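Side-chain contacts in beta-N-acetylhexosaminidase (Thermotoga neapolitana, PDB 5BZA), which probably hydrolyses terminal non-reducing N-acetyl-D-hexosamine residues from N-acetyl-beta-D-hexosaminides: residues F13-E18 against A374-K379; E19-I24 against M49-R54; P36-L39 against Y43-L46; F45-N50 against S454-F459; S62-E65 against E70-K73. All coordinates share one frame; numbering follows the deposited sequence.

How the contacts relate
Contacts 3 and 4 are buried, whereas contacts 1, 2 and 5 are only partly so. Helix 42-54 serves three of them: it packs on helix 18-27 in contact 2, on the short helix 36-39 in contact 3 and against helix 452-463 in contact 4. Contacts 1 and 4 join the N-terminal barrel to the C-terminal domain and do so with charge, each pairing an aspartate of the barrel with a basic residue opposite. Contacts 2 and 3 stay within the barrel domain and are apolar. Contact 5, in a loop after strand 59-62, depends instead on a histidine that accepts backbone N-H groups; it touches contact 3 through Leu39.

Contact 1 (F13-E18 against A374-K379); sequences FDDFNE and AKRFFK
Arg376 carries the contact from the side of 374-379, stretching toward Asp15 of the loop 13-18. At the start of that segment the carbonyl of Ala374 accepts the N-H groups of both Phe377 and Phe378. The side chain of Arg376 reaches toward the loop, and its length suits a gap in which even the nearest CA atoms, those of Asn17 and Arg376, are 9.3 Å apart. A bend at chi3 (62°) turns the guanidinium toward the loop. There NH2 donates to OD1 of Asp15 over 3.0 Å, on the syn side of the carboxylate, forming a salt bridge; the two flat groups stand nearly perpendicular, 86° apart. Phe16 O also lies 3.1 Å from Arg376 NH2. Asp15 OD1 accepts a weak bond from Phe16 N, and its OD2 another from Asn17 ND2, so the carboxylate is steadied by its own loop. Replacing Asp15 by a leucine would probably leave the guanidinium without its counter-charge and the loop without these two acceptors. Further along, Phe377 and Phe378 turn to aromatic partners, among them Tyr456 and Phe459. Asn17, whose OD1 takes the N-H of Ala20, is the N-cap of helix 18-27. This is an interdomain salt bridge, joining a beta-alpha loop of the TIM barrel to helix 364-377 of the C-terminal domain.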
# COMPACT_ATOMS: atom_id res chain seq x y z
N PHE B 13 14.07 -14.15 2.08
CA PHE B 13 14.01 -13.84 3.50
C PHE B 13 12.59 -13.84 3.98
O PHE B 13 11.78 -13.03 3.54
CB PHE B 13 14.63 -12.50 3.77
CG PHE B 13 16.10 -12.46 3.54
CD1 PHE B 13 16.61 -12.26 2.26
CD2 PHE B 13 16.98 -12.59 4.60
CE1 PHE B 13 17.94 -12.18 2.06
CE2 PHE B 13 18.32 -12.50 4.38
CZ PHE B 13 18.79 -12.30 3.12
N ASP B 14 12.31 -14.78 4.87
CA ASP B 14 11.00 -15.00 5.43
C ASP B 14 10.99 -14.43 6.85
O ASP B 14 10.00 -14.49 7.58
CB ASP B 14 10.69 -16.50 5.39
CG ASP B 14 9.23 -16.80 5.44
OD1 ASP B 14 8.45 -16.12 4.71
OD2 ASP B 14 8.85 -17.76 6.16
N ASP B 15 12.15 -13.90 7.23
CA ASP B 15 12.34 -13.28 8.52
C ASP B 15 13.54 -12.32 8.41
O ASP B 15 14.36 -12.44 7.49
CB ASP B 15 12.53 -14.35 9.62
CG ASP B 15 12.34 -13.78 11.05
OD1 ASP B 15 11.94 -12.61 11.13
OD2 ASP B 15 12.51 -14.49 12.07
N PHE B 16 13.60 -11.33 9.31
CA PHE B 16 14.74 -10.43 9.38
C PHE B 16 15.20 -10.36 10.83
O PHE B 16 14.39 -10.11 11.73
CB PHE B 16 14.40 -9.03 8.85
CG PHE B 16 15.51 -8.04 9.03
CD1 PHE B 16 16.72 -8.19 8.37
CD2 PHE B 16 15.35 -6.97 9.93
CE1 PHE B 16 17.75 -7.27 8.57
CE2 PHE B 16 16.36 -6.05 10.12
CZ PHE B 16 17.57 -6.19 9.44
N ASN B 17 16.46 -10.65 11.09
CA ASN B 17 16.89 -10.87 12.46
C ASN B 17 18.40 -10.89 12.46
O ASN B 17 19.03 -10.56 11.45
CB ASN B 17 16.29 -12.16 13.02
CG ASN B 17 16.51 -13.37 12.10
OD1 ASN B 17 17.59 -13.53 11.51
ND2 ASN B 17 15.52 -14.24 12.01
N GLU B 18 19.01 -11.23 13.60
CA GLU B 18 20.47 -11.08 13.70
C GLU B 18 21.11 -12.16 12.81
O GLU B 18 22.12 -11.89 12.17
CB GLU B 18 20.96 -11.17 15.16
CG GLU B 18 22.40 -10.64 15.52
CD GLU B 18 22.59 -9.08 15.35
OE1 GLU B 18 21.73 -8.42 14.71
OE2 GLU B 18 23.56 -8.48 15.91
N ALA B 374 7.12 -7.10 21.33
CA ALA B 374 7.86 -7.30 22.57
C ALA B 374 8.38 -8.72 22.60
O ALA B 374 9.51 -8.96 23.01
CB ALA B 374 7.00 -6.99 23.78
N LYS B 375 7.54 -9.66 22.17
CA LYS B 375 7.95 -11.07 22.14
C LYS B 375 9.21 -11.40 21.32
O LYS B 375 9.89 -12.39 21.66
CB LYS B 375 6.78 -11.92 21.65
CG LYS B 375 5.75 -12.14 22.75
CD LYS B 375 4.48 -12.77 22.24
CE LYS B 375 3.50 -12.98 23.38
NZ LYS B 375 2.10 -13.18 22.90
N ARG B 376 9.56 -10.61 20.30
CA ARG B 376 10.83 -10.82 19.55
C ARG B 376 12.09 -10.57 20.38
O ARG B 376 13.17 -11.10 20.11
CB ARG B 376 10.90 -9.90 18.32
CG ARG B 376 9.76 -10.08 17.35
CD ARG B 376 10.03 -9.37 16.03
NE ARG B 376 11.21 -9.88 15.32
CZ ARG B 376 11.18 -10.84 14.38
NH1 ARG B 376 10.03 -11.40 14.01
NH2 ARG B 376 12.30 -11.21 13.80
N PHE B 377 11.92 -9.75 21.42
CA PHE B 377 13.04 -9.18 22.19
C PHE B 377 13.09 -9.67 23.64
O PHE B 377 14.16 -9.69 24.26
CB PHE B 377 12.94 -7.65 22.17
CG PHE B 377 13.10 -7.04 20.81
CD1 PHE B 377 14.37 -6.77 20.28
CD2 PHE B 377 11.98 -6.72 20.05
CE1 PHE B 377 14.51 -6.20 19.01
CE2 PHE B 377 12.13 -6.15 18.78
CZ PHE B 377 13.39 -5.89 18.26
N PHE B 378 11.94 -10.02 24.19
CA PHE B 378 11.87 -10.36 25.62
C PHE B 378 11.05 -11.58 25.85
O PHE B 378 10.04 -11.78 25.18
CB PHE B 378 11.26 -9.16 26.46
CG PHE B 378 12.07 -7.90 26.37
CD1 PHE B 378 13.17 -7.72 27.18
CD2 PHE B 378 11.82 -6.96 25.39
CE1 PHE B 378 13.95 -6.61 27.06
CE2 PHE B 378 12.62 -5.85 25.25
CZ PHE B 378 13.69 -5.68 26.09
N LYS B 379 11.45 -12.39 26.84
CA LYS B 379 10.52 -13.41 27.32
C LYS B 379 9.35 -12.67 27.99
O LYS B 379 9.53 -11.71 28.76
CB LYS B 379 11.18 -14.37 28.31
CG LYS B 379 12.58 -14.73 27.97
CD LYS B 379 13.12 -15.77 28.95
CE LYS B 379 14.00 -15.05 29.94
NZ LYS B 379 14.55 -15.93 30.98
O HOH W 1 8.84 -13.17 11.35

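Contact 2 (E19-I24 against M49-R54); sequences EAREVI and MNFLSR
Arg21 lays its aliphatic stem over one face of the Phe51 ring, and Ile24 meets the same ring at a slant. The first is a CH-pi contact: CG of Arg21 sits 3.8 Å from the centroid of the Phe51 ring, 25° off its normal and offset toward the rim. CB and CD of Arg21 also approach the ring, so three successive carbons share the load. An arginine suits a place that is only partly buried, because its stem can cover an aromatic face while its charged end turns elsewhere. Here the guanidinium, bent away at chi3, forms a salt bridge with Glu18 and a cation-pi contact with Phe16. Ile24 slides past Phe51 in the opposite direction, its CD1 lying 3.6 Å from CE2 of the ring. That same methyl comes within 4.3 Å of Leu52 CD2, a looser meeting of two buried aliphatic ends. With its CG trans to the backbone nitrogen (chi1 177°), Phe51 sends its ring across the space between the helices. An alanine in place of Phe51 would probably open a gap between them and strip Arg21 and Ile24 of their common surface. A large aromatic side chain suits the place, since the axes of the two short segments are 11.9 Å apart. Segments 19-24 and 49-54 run almost parallel, crossing at -21°; their helices 18-27 and 42-54 are neighbours on the outside of a TIM barrel. Ile24 leans on Phe13 of strand 9-13, and Leu52 on Val32 of the adjacent strand 31-34.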
# COMPACT_ATOMS: atom_id res chain seq x y z
N GLU B 19 20.49 -13.34 12.69
CA GLU B 19 21.04 -14.36 11.79
C GLU B 19 21.06 -13.82 10.34
O GLU B 19 22.09 -13.91 9.64
CB GLU B 19 20.26 -15.68 11.85
CG GLU B 19 20.85 -16.80 10.97
CD GLU B 19 20.12 -18.15 11.09
OE1 GLU B 19 18.97 -18.16 11.58
OE2 GLU B 19 20.70 -19.19 10.68
N ALA B 20 19.93 -13.24 9.91
CA ALA B 20 19.86 -12.64 8.59
C ALA B 20 20.96 -11.58 8.36
O ALA B 20 21.68 -11.65 7.37
CB ALA B 20 18.48 -12.06 8.37
N ARG B 21 21.14 -10.65 9.28
CA ARG B 21 22.22 -9.68 9.12
C ARG B 21 23.58 -10.37 9.06
O ARG B 21 24.45 -9.96 8.28
CB ARG B 21 22.22 -8.64 10.26
CG ARG B 21 20.91 -7.91 10.45
CD ARG B 21 20.89 -6.94 11.67
NE ARG B 21 19.51 -6.99 12.10
CZ ARG B 21 19.08 -7.57 13.20
NH1 ARG B 21 19.94 -8.03 14.08
NH2 ARG B 21 17.78 -7.62 13.46
N GLU B 22 23.80 -11.38 9.91
CA GLU B 22 25.05 -12.14 9.91
C GLU B 22 25.33 -12.74 8.52
O GLU B 22 26.42 -12.55 7.98
CB GLU B 22 25.05 -13.29 10.96
CG GLU B 22 25.40 -12.92 12.43
CD GLU B 22 25.20 -14.10 13.44
OE1 GLU B 22 25.17 -15.29 13.00
OE2 GLU B 22 25.10 -13.83 14.68
N VAL B 23 24.35 -13.47 7.97
CA VAL B 23 24.54 -14.12 6.66
C VAL B 23 24.80 -13.08 5.59
O VAL B 23 25.74 -13.23 4.81
CB VAL B 23 23.34 -14.97 6.24
CG1 VAL B 23 23.49 -15.45 4.79
CG2 VAL B 23 23.19 -16.13 7.18
N ILE B 24 23.99 -12.02 5.59
CA ILE B 24 24.14 -10.98 4.57
C ILE B 24 25.52 -10.36 4.64
O ILE B 24 26.19 -10.17 3.62
CB ILE B 24 23.08 -9.88 4.72
CG1 ILE B 24 21.71 -10.40 4.28
CG2 ILE B 24 23.39 -8.72 3.83
CD1 ILE B 24 20.58 -9.38 4.49
N MET B 49 14.71 -2.89 5.04
CA MET B 49 15.09 -1.91 4.01
C MET B 49 16.18 -0.93 4.53
O MET B 49 17.13 -0.59 3.80
CB MET B 49 13.88 -1.11 3.53
CG MET B 49 12.91 -1.93 2.76
SD MET B 49 13.56 -2.81 1.28
CE MET B 49 14.11 -1.46 0.26
N ASN B 50 16.04 -0.50 5.78
CA ASN B 50 17.05 0.37 6.39
C ASN B 50 18.42 -0.35 6.50
O ASN B 50 19.48 0.20 6.19
CB ASN B 50 16.56 0.85 7.77
CG ASN B 50 17.40 1.96 8.33
OD1 ASN B 50 17.74 2.90 7.62
ND2 ASN B 50 17.70 1.89 9.62
N PHE B 51 18.41 -1.59 7.00
CA PHE B 51 19.60 -2.41 6.99
C PHE B 51 20.21 -2.53 5.57
O PHE B 51 21.45 -2.41 5.40
CB PHE B 51 19.29 -3.79 7.57
CG PHE B 51 20.45 -4.73 7.53
CD1 PHE B 51 21.42 -4.68 8.51
CD2 PHE B 51 20.59 -5.64 6.48
CE1 PHE B 51 22.51 -5.53 8.46
CE2 PHE B 51 21.67 -6.51 6.42
CZ PHE B 51 22.64 -6.45 7.41
N LEU B 52 19.39 -2.76 4.55
CA LEU B 52 19.93 -2.98 3.20
C LEU B 52 20.60 -1.71 2.68
O LEU B 52 21.66 -1.79 2.05
CB LEU B 52 18.84 -3.44 2.23
CG LEU B 52 18.27 -4.83 2.53
CD1 LEU B 52 17.04 -5.16 1.66
CD2 LEU B 52 19.36 -5.86 2.36
N SER B 53 20.03 -0.55 3.02
CA SER B 53 20.60 0.75 2.55
C SER B 53 22.03 1.01 3.04
O SER B 53 22.79 1.79 2.45
CB SER B 53 19.71 1.91 2.97
OG SER B 53 19.98 2.26 4.32
N ARG B 54 22.37 0.40 4.16
CA ARG B 54 23.66 0.59 4.80
C ARG B 54 24.70 -0.50 4.50
O ARG B 54 25.86 -0.43 4.91
CB ARG B 54 23.37 0.65 6.29
CG ARG B 54 22.51 1.84 6.55
CD ARG B 54 22.07 1.87 7.98
NE ARG B 54 21.72 3.23 8.32
CZ ARG B 54 21.66 3.67 9.57
NH1 ARG B 54 21.88 2.82 10.58
NH2 ARG B 54 21.37 4.95 9.79

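Contact 3 (P36-L39 against Y43-L46); sequences PGVL and YLFL
The ring of Phe45 is met at a slant by Leu39, whose methyl CD2 lies 3.6 Å from CD1 of the ring and 3.9 Å from CE1. The two side chains run at an oblique angle to each other, and of the leucine branches it is CD2 that touches the ring. Val38 works differently, pressing on the root of the phenylalanine and the backbone beside it: its CG1 comes within 3.6 Å of Phe45 CA and 4.1 Å of Phe45 CB. It is the trans placement of CG1 relative to the valine nitrogen (chi1 172°) that carries this methyl across. The short, branched side chain suits a spot where the backbones run close, the CA atoms of Val38 and Phe45 being only 5.4 Å apart. Both segments follow strand 31-34 of the TIM barrel, where the chain makes the short helix 36-39 before it enters the longer helix 42-54; Leu39 and Phe45 each also touch Ile34 of that strand. Leu44 adds a thinner layer, its CB lying 4.2 Å from Val38 CG1 and its CD1 4.1 Å from the carbonyl O of Gly37. A leucine can fill the space beside Val38 and also reach the flat groups of Tyr456 and Arg376, both from the C-terminal domain.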
# COMPACT_ATOMS: atom_id res chain seq x y z
N PRO B 36 6.57 -12.89 2.35
CA PRO B 36 5.55 -12.42 3.29
C PRO B 36 5.91 -12.50 4.80
O PRO B 36 5.42 -11.68 5.59
CB PRO B 36 4.37 -13.34 2.98
CG PRO B 36 4.54 -13.64 1.52
CD PRO B 36 6.01 -13.80 1.33
N GLY B 37 6.79 -13.40 5.19
CA GLY B 37 7.23 -13.50 6.57
C GLY B 37 7.77 -12.15 7.06
O GLY B 37 7.71 -11.83 8.25
N VAL B 38 8.39 -11.40 6.14
CA VAL B 38 8.88 -10.07 6.44
C VAL B 38 7.83 -9.03 6.07
O VAL B 38 7.54 -8.13 6.86
CB VAL B 38 10.19 -9.78 5.72
CG1 VAL B 38 10.60 -8.29 5.88
CG2 VAL B 38 11.26 -10.68 6.27
N LEU B 39 7.25 -9.15 4.88
CA LEU B 39 6.34 -8.13 4.37
C LEU B 39 5.09 -7.99 5.23
O LEU B 39 4.54 -6.89 5.36
CB LEU B 39 5.94 -8.44 2.95
CG LEU B 39 7.16 -8.41 2.02
CD1 LEU B 39 6.86 -9.14 0.71
CD2 LEU B 39 7.56 -6.98 1.70
N TYR B 43 6.95 -3.30 10.45
CA TYR B 43 8.13 -2.86 11.19
C TYR B 43 9.35 -3.66 10.72
O TYR B 43 10.45 -3.10 10.55
CB TYR B 43 7.93 -2.99 12.71
CG TYR B 43 7.51 -4.36 13.20
CD1 TYR B 43 6.17 -4.71 13.28
CD2 TYR B 43 8.46 -5.30 13.62
CE1 TYR B 43 5.78 -5.94 13.73
CE2 TYR B 43 8.08 -6.55 14.07
CZ TYR B 43 6.73 -6.87 14.12
OH TYR B 43 6.34 -8.13 14.57
N LEU B 44 9.16 -4.97 10.48
CA LEU B 44 10.29 -5.77 9.98
C LEU B 44 10.72 -5.36 8.61
O LEU B 44 11.91 -5.14 8.36
CB LEU B 44 9.95 -7.27 9.94
CG LEU B 44 10.31 -8.22 11.08
CD1 LEU B 44 10.43 -9.61 10.46
CD2 LEU B 44 11.60 -7.83 11.80
N PHE B 45 9.76 -5.23 7.70
CA PHE B 45 10.06 -4.80 6.34
C PHE B 45 10.88 -3.48 6.32
O PHE B 45 11.98 -3.42 5.75
CB PHE B 45 8.73 -4.69 5.56
CG PHE B 45 8.87 -4.00 4.23
CD1 PHE B 45 9.68 -4.54 3.23
CD2 PHE B 45 8.23 -2.78 3.99
CE1 PHE B 45 9.84 -3.88 1.99
CE2 PHE B 45 8.36 -2.11 2.76
CZ PHE B 45 9.18 -2.67 1.76
N LEU B 46 10.40 -2.46 7.04
CA LEU B 46 11.08 -1.17 7.08
C LEU B 46 12.47 -1.25 7.69
O LEU B 46 13.43 -0.64 7.16
CB LEU B 46 10.23 -0.14 7.86
CG LEU B 46 8.88 0.18 7.24
CD1 LEU B 46 8.07 1.14 8.14
CD2 LEU B 46 9.09 0.79 5.85

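Contact 4 (F45-N50 against S454-F459); sequences FLDFMN and SVYKSF
Asp47 is gripped by two residues of 454-459, and the tight part of the contact lies at its carboxylate. Tyr456 OH donates to OD2 of Asp47 over a very short 2.5 Å, and Lys457 NZ donates to OD1 over 2.8 Å, forming a salt bridge. The phenol approaches with its edge toward OD2, its ring turned 71° from the carboxylate plane, whereas the ammonium sits above that plane, 54° out of it. A bend at chi2 (-60°) brings the lysine round to this position. Two adjacent residues thus hold one oxygen each, which should fix the rotation of the aspartate. The bonds join helix 42-54 of the TIM-barrel domain to helix 452-463 of the C-terminal domain, and an aspartate suits this buried interface because each oxygen finds a donor, one a phenol and one an ammonium. Lys457 NZ is shared with Glu330 and Gln460, and Asp47 and Glu330 would probably favour its charged form. A cadmium ion lies about 6 Å from the lysine side chain. Elsewhere the contact is loose rather than open to water. The CA atoms of Asp47 and Lys457 are 9.0 Å apart, and Asn50 ND2, weakly bonded to Glu327, stays 4.8 Å from Lys457 NZ.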
# COMPACT_ATOMS: atom_id res chain seq x y z
N PHE B 45 9.76 -5.23 7.70
CA PHE B 45 10.06 -4.80 6.34
C PHE B 45 10.88 -3.48 6.32
O PHE B 45 11.98 -3.42 5.75
CB PHE B 45 8.73 -4.69 5.56
CG PHE B 45 8.87 -4.00 4.23
CD1 PHE B 45 9.68 -4.54 3.23
CD2 PHE B 45 8.23 -2.78 3.99
CE1 PHE B 45 9.84 -3.88 1.99
CE2 PHE B 45 8.36 -2.11 2.76
CZ PHE B 45 9.18 -2.67 1.76
N LEU B 46 10.40 -2.46 7.04
CA LEU B 46 11.08 -1.17 7.08
C LEU B 46 12.47 -1.25 7.69
O LEU B 46 13.43 -0.64 7.16
CB LEU B 46 10.23 -0.14 7.86
CG LEU B 46 8.88 0.18 7.24
CD1 LEU B 46 8.07 1.14 8.14
CD2 LEU B 46 9.09 0.79 5.85
N ASP B 47 12.60 -2.00 8.80
CA ASP B 47 13.91 -2.14 9.41
C ASP B 47 14.87 -2.88 8.46
O ASP B 47 16.07 -2.53 8.37
CB ASP B 47 13.81 -2.87 10.76
CG ASP B 47 15.13 -2.77 11.57
OD1 ASP B 47 15.85 -1.74 11.45
OD2 ASP B 47 15.46 -3.72 12.31
N PHE B 48 14.38 -3.91 7.75
CA PHE B 48 15.18 -4.63 6.72
C PHE B 48 15.63 -3.66 5.61
O PHE B 48 16.82 -3.60 5.28
CB PHE B 48 14.36 -5.80 6.14
CG PHE B 48 15.16 -6.85 5.39
CD1 PHE B 48 16.54 -6.83 5.35
CD2 PHE B 48 14.49 -7.91 4.76
CE1 PHE B 48 17.26 -7.84 4.69
CE2 PHE B 48 15.17 -8.91 4.10
CZ PHE B 48 16.56 -8.88 4.06
N MET B 49 14.71 -2.89 5.04
CA MET B 49 15.09 -1.91 4.01
C MET B 49 16.18 -0.93 4.53
O MET B 49 17.13 -0.59 3.80
CB MET B 49 13.88 -1.11 3.53
CG MET B 49 12.91 -1.93 2.76
SD MET B 49 13.56 -2.81 1.28
CE MET B 49 14.11 -1.46 0.26
N ASN B 50 16.04 -0.50 5.78
CA ASN B 50 17.05 0.37 6.39
C ASN B 50 18.42 -0.35 6.50
O ASN B 50 19.48 0.20 6.19
CB ASN B 50 16.56 0.85 7.77
CG ASN B 50 17.40 1.96 8.33
OD1 ASN B 50 17.74 2.90 7.62
ND2 ASN B 50 17.70 1.89 9.62
N SER B 454 8.27 2.05 15.99
CA SER B 454 8.82 2.83 17.12
C SER B 454 9.03 2.01 18.41
O SER B 454 10.03 2.14 19.11
CB SER B 454 7.91 4.02 17.44
OG SER B 454 8.11 5.05 16.52
N VAL B 455 8.02 1.22 18.74
CA VAL B 455 8.11 0.28 19.84
C VAL B 455 9.27 -0.71 19.62
O VAL B 455 10.13 -0.90 20.49
CB VAL B 455 6.78 -0.45 19.97
CG1 VAL B 455 6.83 -1.50 21.06
CG2 VAL B 455 5.70 0.57 20.23
N TYR B 456 9.33 -1.27 18.41
CA TYR B 456 10.41 -2.17 17.97
C TYR B 456 11.75 -1.48 18.21
O TYR B 456 12.66 -2.04 18.86
CB TYR B 456 10.20 -2.50 16.48
CG TYR B 456 11.28 -3.26 15.75
CD1 TYR B 456 12.44 -2.62 15.29
CD2 TYR B 456 11.11 -4.61 15.44
CE1 TYR B 456 13.42 -3.32 14.58
CE2 TYR B 456 12.08 -5.32 14.73
CZ TYR B 456 13.22 -4.67 14.29
OH TYR B 456 14.16 -5.37 13.58
N LYS B 457 11.85 -0.23 17.77
CA LYS B 457 13.11 0.48 17.95
C LYS B 457 13.40 0.76 19.43
O LYS B 457 14.56 0.77 19.85
CB LYS B 457 13.10 1.79 17.16
CG LYS B 457 13.32 1.58 15.68
CD LYS B 457 14.67 0.91 15.41
CE LYS B 457 14.80 0.41 13.98
NZ LYS B 457 16.16 -0.11 13.70
N SER B 458 12.35 0.95 20.23
CA SER B 458 12.56 1.23 21.66
C SER B 458 13.11 -0.04 22.33
O SER B 458 14.03 0.07 23.17
CB SER B 458 11.27 1.75 22.33
OG SER B 458 10.40 0.72 22.77
N PHE B 459 12.63 -1.22 21.93
CA PHE B 459 13.18 -2.45 22.50
C PHE B 459 14.64 -2.60 22.07
O PHE B 459 15.51 -2.99 22.88
CB PHE B 459 12.36 -3.68 22.09
CG PHE B 459 10.95 -3.64 22.60
CD1 PHE B 459 10.67 -3.10 23.85
CD2 PHE B 459 9.91 -4.13 21.84
CE1 PHE B 459 9.38 -3.04 24.32
CE2 PHE B 459 8.61 -4.09 22.31
CZ PHE B 459 8.34 -3.55 23.56

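Contact 5 (S62-E65 against E70-K73); sequences SDHE and EVLK
His64, the centre of an inverse gamma turn, brings its CA to 4.8 Å from that of Glu70, where the chain folds back on itself within a few residues. The domain is a TIM barrel, and both segments belong to the long loop that follows strand 59-62. Just before the turn, Ser62 OG accepts the N-H of His64 in an ST turn, linking the serine side chain to the backbone two residues on. The imidazole then ties the returning segment 70-73: ND1 accepts from Val71 N at 3.0 Å and from Leu72 N at 3.0 Å. The second bond is the straighter, with an N-H...N angle of 163° against 144°, and both donors are tilted out of the ring plane. A histidine suits this place because a ring nitrogen can take two neighbouring amides at once while the rest of the side chain packs on carbon. Its CE1 lies 3.5 Å from Glu70 CB, its CB faces Val71 CG2, and the CB of Leu72 comes close to ND1. Leu72 also sends CD1 to within 4.0 Å of Ser62 OG. Glu70 is held by Phe78 N and Ser77 OG, and its OE1 forms a salt bridge with Lys451 of the second subunit. The Glu70 carboxylate lies only 12° from parallel with the imidazole, and one water joins the two, donating to Glu70 OE2 at 2.6 Å while standing 3.1 Å from His64 NE2.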
# COMPACT_ATOMS: atom_id res chain seq x y z
N SER B 62 10.55 -8.85 -5.24
CA SER B 62 9.38 -9.51 -4.66
C SER B 62 8.72 -10.41 -5.69
O SER B 62 9.01 -10.31 -6.90
CB SER B 62 8.37 -8.48 -4.18
OG SER B 62 7.69 -7.96 -5.32
N ASP B 63 7.78 -11.24 -5.21
CA ASP B 63 6.95 -12.04 -6.09
C ASP B 63 5.60 -11.39 -6.36
O ASP B 63 4.59 -12.09 -6.56
CB ASP B 63 6.68 -13.45 -5.52
CG ASP B 63 7.89 -14.34 -5.55
OD1 ASP B 63 8.72 -14.19 -6.46
OD2 ASP B 63 7.97 -15.24 -4.69
N HIS B 64 5.55 -10.07 -6.34
CA HIS B 64 4.28 -9.41 -6.48
C HIS B 64 3.86 -9.35 -7.94
O HIS B 64 4.12 -8.37 -8.63
CB HIS B 64 4.29 -8.00 -5.85
CG HIS B 64 2.92 -7.41 -5.74
ND1 HIS B 64 2.14 -7.55 -4.62
CD2 HIS B 64 2.15 -6.77 -6.66
CE1 HIS B 64 0.96 -6.99 -4.84
NE2 HIS B 64 0.94 -6.51 -6.07
N GLU B 65 3.15 -10.39 -8.39
CA GLU B 65 2.76 -10.52 -9.78
C GLU B 65 1.54 -9.72 -10.13
O GLU B 65 1.32 -9.35 -11.30
CB GLU B 65 2.47 -12.00 -10.14
CG GLU B 65 3.69 -12.90 -10.09
CD GLU B 65 3.37 -14.39 -10.39
OE1 GLU B 65 2.23 -14.76 -10.71
OE2 GLU B 65 4.32 -15.19 -10.32
N GLU B 70 -0.00 -11.85 -4.75
CA GLU B 70 0.14 -10.43 -4.36
C GLU B 70 0.70 -10.44 -2.94
O GLU B 70 0.12 -11.04 -2.06
CB GLU B 70 -1.21 -9.69 -4.47
CG GLU B 70 -1.56 -9.31 -5.94
CD GLU B 70 -2.94 -8.70 -6.15
OE1 GLU B 70 -3.82 -8.93 -5.29
OE2 GLU B 70 -3.14 -7.96 -7.17
N VAL B 71 1.84 -9.81 -2.72
CA VAL B 71 2.48 -9.84 -1.41
C VAL B 71 2.70 -8.43 -0.84
O VAL B 71 2.97 -8.27 0.33
CB VAL B 71 3.79 -10.57 -1.48
CG1 VAL B 71 3.53 -12.04 -1.86
CG2 VAL B 71 4.70 -9.88 -2.48
N LEU B 72 2.56 -7.42 -1.70
CA LEU B 72 2.76 -6.04 -1.31
C LEU B 72 1.42 -5.35 -1.09
O LEU B 72 0.66 -5.12 -2.03
CB LEU B 72 3.57 -5.29 -2.36
CG LEU B 72 5.00 -5.74 -2.65
CD1 LEU B 72 5.68 -4.86 -3.72
CD2 LEU B 72 5.81 -5.78 -1.35
N LYS B 73 1.13 -4.99 0.16
CA LYS B 73 -0.14 -4.34 0.42
C LYS B 73 -0.16 -2.94 -0.20
O LYS B 73 -1.23 -2.36 -0.40
CB LYS B 73 -0.43 -4.24 1.89
CG LYS B 73 0.37 -3.19 2.61
CD LYS B 73 -0.15 -3.10 4.01
CE LYS B 73 0.50 -2.01 4.79
NZ LYS B 73 -0.09 -2.11 6.14
O HOH W 2 -1.57 -5.98 -7.72